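Local coordinates for phosphotriesterase family protein (Listeria monocytogenes serotype 4b str. H7858, PDB 3PNZ) that probably hydrolyses phosphorylated sugar lactones, using two zinc ions held in an amidohydrolase-fold barrel of the phosphotriesterase family, at residues I255-V269 and K312-F326. Numbering follows the deposited sequence.
Sequences ILYLVSEGFEDQILV and KLVKKFFVDNPARCF
Ile267 lays its CG2 methyl over one face of the Phe317 ring in a CH-pi contact, 3.9 Å from the ring centroid, while the carbonyl oxygen of Leu313, one turn back in the same helix, lies against the opposite face. The ring's edge points at Glu264 O and Val259 CG2, and Ile255 CG2 comes in obliquely, 3.6 Å from Phe317 CZ. Beyond this ring, Val269 sends CG1 obliquely to the Phe318 ring, which also stacks with Phe18. Leu313 meets Val259 tip to tip.

A second flat group, the amide of Asn321, shows how one side chain can pin a turn. Asn321 has CG anti to its carbonyl carbon (chi1 -62°), which turns the amide toward the 264-267 turn. ND2 gives one N-H to Glu264 O at 2.8 Å, in the carbonyl plane on a lone pair. The other goes to Ile267 O at 2.9 Å along an almost straight N-H...O line of 175°. Both acceptors lie near the amide plane, so the two bonds fix its rotation, and water 1 lies within hydrogen-bonding distance of both Asn321 OD1 and Asp265 OD1. Asp265 O, one of the two carbonyls between them, instead takes Arg324 NH2 at 2.9 Å; this donor stands well above the carbonyl plane, although the oxygen lies at the edge of the guanidinium.

Next to this amide, Lys316 NZ bridges two carboxylates in a salt-bridge network, using the anti side of Glu264 OE2 at 2.7 Å and the syn lone pair of Asp265 OD1. The pairing probably favours the charged forms of all three residues.

Strand 267-269 runs at 93° to the helix segment 312-325. The arrangement joins the C-terminal helix to the helix-turn-strand passage leading into a parallel barrel strand, as in the TIM-barrel fold of amidohydrolases.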
# COMPACT_ATOMS: atom_id res chain seq x y z
N ILE A 255 -1.65 -15.68 -9.65
CA ILE A 255 -0.85 -15.98 -8.47
C ILE A 255 -0.21 -17.36 -8.61
O ILE A 255 1.00 -17.51 -8.40
CB ILE A 255 -1.69 -15.91 -7.19
CG1 ILE A 255 -2.02 -14.44 -6.88
CG2 ILE A 255 -0.96 -16.55 -6.01
CD1 ILE A 255 -3.06 -14.27 -5.81
N LEU A 256 -1.00 -18.35 -8.99
CA LEU A 256 -0.50 -19.72 -9.09
C LEU A 256 0.51 -19.88 -10.22
O LEU A 256 1.42 -20.71 -10.13
CB LEU A 256 -1.64 -20.73 -9.20
CG LEU A 256 -2.51 -20.83 -7.94
CD1 LEU A 256 -3.66 -21.79 -8.19
CD2 LEU A 256 -1.67 -21.28 -6.74
N TYR A 257 0.38 -19.09 -11.28
CA TYR A 257 1.43 -19.10 -12.31
C TYR A 257 2.76 -18.65 -11.72
O TYR A 257 3.81 -19.28 -11.95
CB TYR A 257 1.07 -18.22 -13.52
CG TYR A 257 2.23 -18.08 -14.47
CD1 TYR A 257 2.59 -19.13 -15.31
CD2 TYR A 257 2.99 -16.92 -14.50
CE1 TYR A 257 3.67 -19.02 -16.17
CE2 TYR A 257 4.08 -16.79 -15.37
CZ TYR A 257 4.40 -17.84 -16.20
OH TYR A 257 5.48 -17.72 -17.05
N LEU A 258 2.74 -17.57 -10.95
CA LEU A 258 3.97 -17.08 -10.34
C LEU A 258 4.52 -18.12 -9.36
O LEU A 258 5.73 -18.34 -9.32
CB LEU A 258 3.76 -15.73 -9.65
CG LEU A 258 3.71 -14.53 -10.60
CD1 LEU A 258 3.20 -13.28 -9.88
CD2 LEU A 258 5.09 -14.27 -11.24
N VAL A 259 3.64 -18.77 -8.61
CA VAL A 259 4.08 -19.84 -7.71
C VAL A 259 4.75 -20.95 -8.53
O VAL A 259 5.84 -21.41 -8.18
CB VAL A 259 2.95 -20.42 -6.85
CG1 VAL A 259 3.44 -21.62 -6.04
CG2 VAL A 259 2.39 -19.35 -5.91
N SER A 260 4.13 -21.35 -9.63
CA SER A 260 4.69 -22.41 -10.45
C SER A 260 6.06 -22.04 -11.03
O SER A 260 6.88 -22.92 -11.31
CB SER A 260 3.72 -22.83 -11.57
OG SER A 260 3.73 -21.88 -12.62
N GLU A 261 6.32 -20.75 -11.20
CA GLU A 261 7.59 -20.32 -11.77
C GLU A 261 8.65 -20.03 -10.71
O GLU A 261 9.76 -19.60 -11.03
CB GLU A 261 7.38 -19.10 -12.68
CG GLU A 261 6.59 -19.43 -13.95
CD GLU A 261 7.41 -20.24 -14.95
OE1 GLU A 261 8.59 -19.90 -15.17
OE2 GLU A 261 6.88 -21.21 -15.52
N GLY A 262 8.30 -20.28 -9.45
CA GLY A 262 9.26 -20.19 -8.35
C GLY A 262 9.27 -18.89 -7.57
O GLY A 262 10.21 -18.61 -6.84
N PHE A 263 8.23 -18.08 -7.73
CA PHE A 263 8.20 -16.75 -7.13
C PHE A 263 7.25 -16.62 -5.95
O PHE A 263 6.84 -15.51 -5.60
CB PHE A 263 7.86 -15.70 -8.21
CG PHE A 263 8.84 -15.67 -9.34
CD1 PHE A 263 10.12 -15.18 -9.16
CD2 PHE A 263 8.48 -16.13 -10.60
CE1 PHE A 263 11.04 -15.14 -10.21
CE2 PHE A 263 9.39 -16.10 -11.66
CZ PHE A 263 10.67 -15.60 -11.46
N GLU A 264 6.91 -17.73 -5.30
CA GLU A 264 5.92 -17.67 -4.23
C GLU A 264 6.31 -16.73 -3.08
O GLU A 264 5.45 -16.20 -2.39
CB GLU A 264 5.60 -19.06 -3.69
CG GLU A 264 6.73 -19.71 -2.91
CD GLU A 264 6.52 -21.20 -2.75
OE1 GLU A 264 6.23 -21.87 -3.77
OE2 GLU A 264 6.61 -21.71 -1.61
N ASP A 265 7.61 -16.53 -2.88
CA ASP A 265 8.09 -15.73 -1.76
C ASP A 265 7.93 -14.23 -2.01
O ASP A 265 8.26 -13.40 -1.15
CB ASP A 265 9.56 -16.04 -1.48
CG ASP A 265 9.77 -17.44 -0.94
OD1 ASP A 265 8.82 -18.05 -0.42
OD2 ASP A 265 10.92 -17.93 -1.04
N GLN A 266 7.46 -13.86 -3.20
CA GLN A 266 7.36 -12.45 -3.56
C GLN A 266 5.92 -11.94 -3.63
O GLN A 266 5.70 -10.75 -3.88
CB GLN A 266 8.08 -12.18 -4.89
CG GLN A 266 9.59 -12.22 -4.76
CD GLN A 266 10.30 -12.42 -6.08
OE1 GLN A 266 10.97 -13.44 -6.29
NE2 GLN A 266 10.15 -11.46 -6.99
N ILE A 267 4.97 -12.83 -3.39
CA ILE A 267 3.54 -12.49 -3.52
C ILE A 267 2.95 -11.88 -2.24
O ILE A 267 3.09 -12.43 -1.14
CB ILE A 267 2.73 -13.70 -3.98
CG1 ILE A 267 3.21 -14.13 -5.37
CG2 ILE A 267 1.22 -13.37 -3.98
CD1 ILE A 267 2.73 -15.47 -5.81
N LEU A 268 2.29 -10.73 -2.38
CA LEU A 268 1.56 -10.11 -1.28
C LEU A 268 0.10 -9.99 -1.70
O LEU A 268 -0.19 -9.93 -2.89
CB LEU A 268 2.10 -8.71 -0.99
CG LEU A 268 3.58 -8.60 -0.61
CD1 LEU A 268 3.99 -7.13 -0.53
CD2 LEU A 268 3.82 -9.33 0.70
N VAL A 269 -0.80 -9.94 -0.72
CA VAL A 269 -2.24 -9.93 -1.00
C VAL A 269 -2.97 -8.93 -0.12
O VAL A 269 -2.68 -8.78 1.07
CB VAL A 269 -2.86 -11.34 -0.78
CG1 VAL A 269 -4.38 -11.30 -1.00
CG2 VAL A 269 -2.21 -12.37 -1.71
N LYS A 312 0.38 -23.65 2.97
CA LYS A 312 1.72 -23.10 3.01
C LYS A 312 1.77 -21.76 2.26
O LYS A 312 2.41 -20.81 2.71
CB LYS A 312 2.73 -24.06 2.37
CG LYS A 312 4.16 -23.56 2.40
CD LYS A 312 5.11 -24.51 1.68
CE LYS A 312 6.55 -24.04 1.80
NZ LYS A 312 7.51 -24.94 1.10
N LEU A 313 1.10 -21.71 1.12
CA LEU A 313 1.08 -20.49 0.31
C LEU A 313 0.39 -19.35 1.06
O LEU A 313 0.86 -18.22 1.03
CB LEU A 313 0.39 -20.75 -1.04
CG LEU A 313 1.23 -21.64 -1.96
CD1 LEU A 313 0.43 -22.01 -3.20
CD2 LEU A 313 2.54 -20.96 -2.34
N VAL A 314 -0.73 -19.64 1.72
CA VAL A 314 -1.41 -18.62 2.51
C VAL A 314 -0.50 -18.09 3.61
O VAL A 314 -0.46 -16.89 3.88
CB VAL A 314 -2.74 -19.14 3.09
CG1 VAL A 314 -3.23 -18.22 4.21
CG2 VAL A 314 -3.79 -19.25 1.97
N LYS A 315 0.25 -18.99 4.25
CA LYS A 315 1.18 -18.55 5.27
C LYS A 315 2.25 -17.62 4.69
O LYS A 315 2.61 -16.62 5.31
CB LYS A 315 1.84 -19.75 5.96
CG LYS A 315 2.69 -19.37 7.16
CD LYS A 315 3.59 -20.52 7.59
CE LYS A 315 4.74 -20.01 8.45
NZ LYS A 315 4.24 -19.17 9.58
N LYS A 316 2.73 -17.93 3.49
CA LYS A 316 3.68 -17.04 2.82
C LYS A 316 3.05 -15.70 2.45
O LYS A 316 3.61 -14.66 2.77
CB LYS A 316 4.31 -17.71 1.60
CG LYS A 316 5.18 -18.90 1.99
CD LYS A 316 6.03 -19.40 0.86
CE LYS A 316 7.18 -20.25 1.41
NZ LYS A 316 8.10 -20.65 0.33
N PHE A 317 1.88 -15.72 1.80
CA PHE A 317 1.31 -14.46 1.31
C PHE A 317 0.98 -13.48 2.44
O PHE A 317 1.13 -12.27 2.27
CB PHE A 317 0.04 -14.69 0.47
CG PHE A 317 0.24 -15.60 -0.71
CD1 PHE A 317 1.52 -15.90 -1.17
CD2 PHE A 317 -0.85 -16.17 -1.35
CE1 PHE A 317 1.69 -16.75 -2.25
CE2 PHE A 317 -0.68 -17.01 -2.44
CZ PHE A 317 0.59 -17.31 -2.89
N PHE A 318 0.51 -13.99 3.58
CA PHE A 318 0.02 -13.11 4.64
C PHE A 318 0.93 -13.02 5.86
O PHE A 318 0.72 -12.16 6.71
CB PHE A 318 -1.38 -13.53 5.09
CG PHE A 318 -2.41 -13.44 4.00
CD1 PHE A 318 -3.01 -12.23 3.69
CD2 PHE A 318 -2.77 -14.57 3.28
CE1 PHE A 318 -3.97 -12.14 2.69
CE2 PHE A 318 -3.72 -14.48 2.27
CZ PHE A 318 -4.31 -13.26 1.98
N VAL A 319 1.91 -13.92 5.96
CA VAL A 319 2.81 -13.88 7.11
C VAL A 319 4.28 -13.75 6.70
O VAL A 319 4.90 -12.73 6.97
CB VAL A 319 2.64 -15.10 8.04
CG1 VAL A 319 3.60 -14.98 9.23
CG2 VAL A 319 1.20 -15.23 8.51
N ASP A 320 4.83 -14.78 6.06
CA ASP A 320 6.26 -14.79 5.76
C ASP A 320 6.68 -13.66 4.82
O ASP A 320 7.65 -12.96 5.09
CB ASP A 320 6.69 -16.14 5.18
CG ASP A 320 6.45 -17.30 6.12
OD1 ASP A 320 6.28 -17.06 7.33
OD2 ASP A 320 6.42 -18.45 5.65
N ASN A 321 5.93 -13.47 3.74
CA ASN A 321 6.30 -12.47 2.74
C ASN A 321 6.22 -11.03 3.25
O ASN A 321 7.15 -10.25 3.05
CB ASN A 321 5.52 -12.68 1.42
CG ASN A 321 5.81 -14.03 0.77
OD1 ASN A 321 6.68 -14.78 1.22
ND2 ASN A 321 5.10 -14.34 -0.32
N PRO A 322 5.11 -10.66 3.91
CA PRO A 322 5.08 -9.31 4.51
C PRO A 322 6.18 -9.10 5.55
O PRO A 322 6.70 -8.00 5.67
CB PRO A 322 3.70 -9.25 5.18
CG PRO A 322 2.86 -10.23 4.42
CD PRO A 322 3.80 -11.33 3.99
N ALA A 323 6.52 -10.14 6.30
CA ALA A 323 7.60 -10.00 7.29
C ALA A 323 8.94 -9.72 6.62
O ALA A 323 9.78 -9.02 7.18
CB ALA A 323 7.68 -11.24 8.17
N ARG A 324 9.15 -10.27 5.43
CA ARG A 324 10.37 -10.00 4.68
C ARG A 324 10.32 -8.62 4.01
O ARG A 324 11.30 -7.87 4.02
CB ARG A 324 10.63 -11.10 3.64
CG ARG A 324 11.95 -10.92 2.88
CD ARG A 324 12.37 -12.17 2.10
NE ARG A 324 11.53 -12.45 0.93
CZ ARG A 324 11.81 -12.05 -0.31
NH1 ARG A 324 12.91 -11.35 -0.57
NH2 ARG A 324 10.98 -12.35 -1.31
N CYS A 325 9.17 -8.28 3.45
CA CYS A 325 9.03 -7.06 2.67
C CYS A 325 9.09 -5.79 3.53
O CYS A 325 9.79 -4.84 3.19
CB CYS A 325 7.74 -7.09 1.84
SG CYS A 325 7.44 -5.58 0.87
N PHE A 326 8.37 -5.79 4.65
CA PHE A 326 8.17 -4.55 5.38
C PHE A 326 9.22 -4.23 6.46
O PHE A 326 9.11 -3.23 7.15
CB PHE A 326 6.74 -4.50 5.94
CG PHE A 326 5.70 -4.50 4.86
CD1 PHE A 326 5.55 -3.40 4.03
CD2 PHE A 326 4.90 -5.62 4.65
CE1 PHE A 326 4.61 -3.40 3.00
CE2 PHE A 326 3.95 -5.62 3.63
CZ PHE A 326 3.81 -4.51 2.82
O HOH W 1 8.18 -16.91 2.24
O HOH W 2 -0.08 -9.83 2.16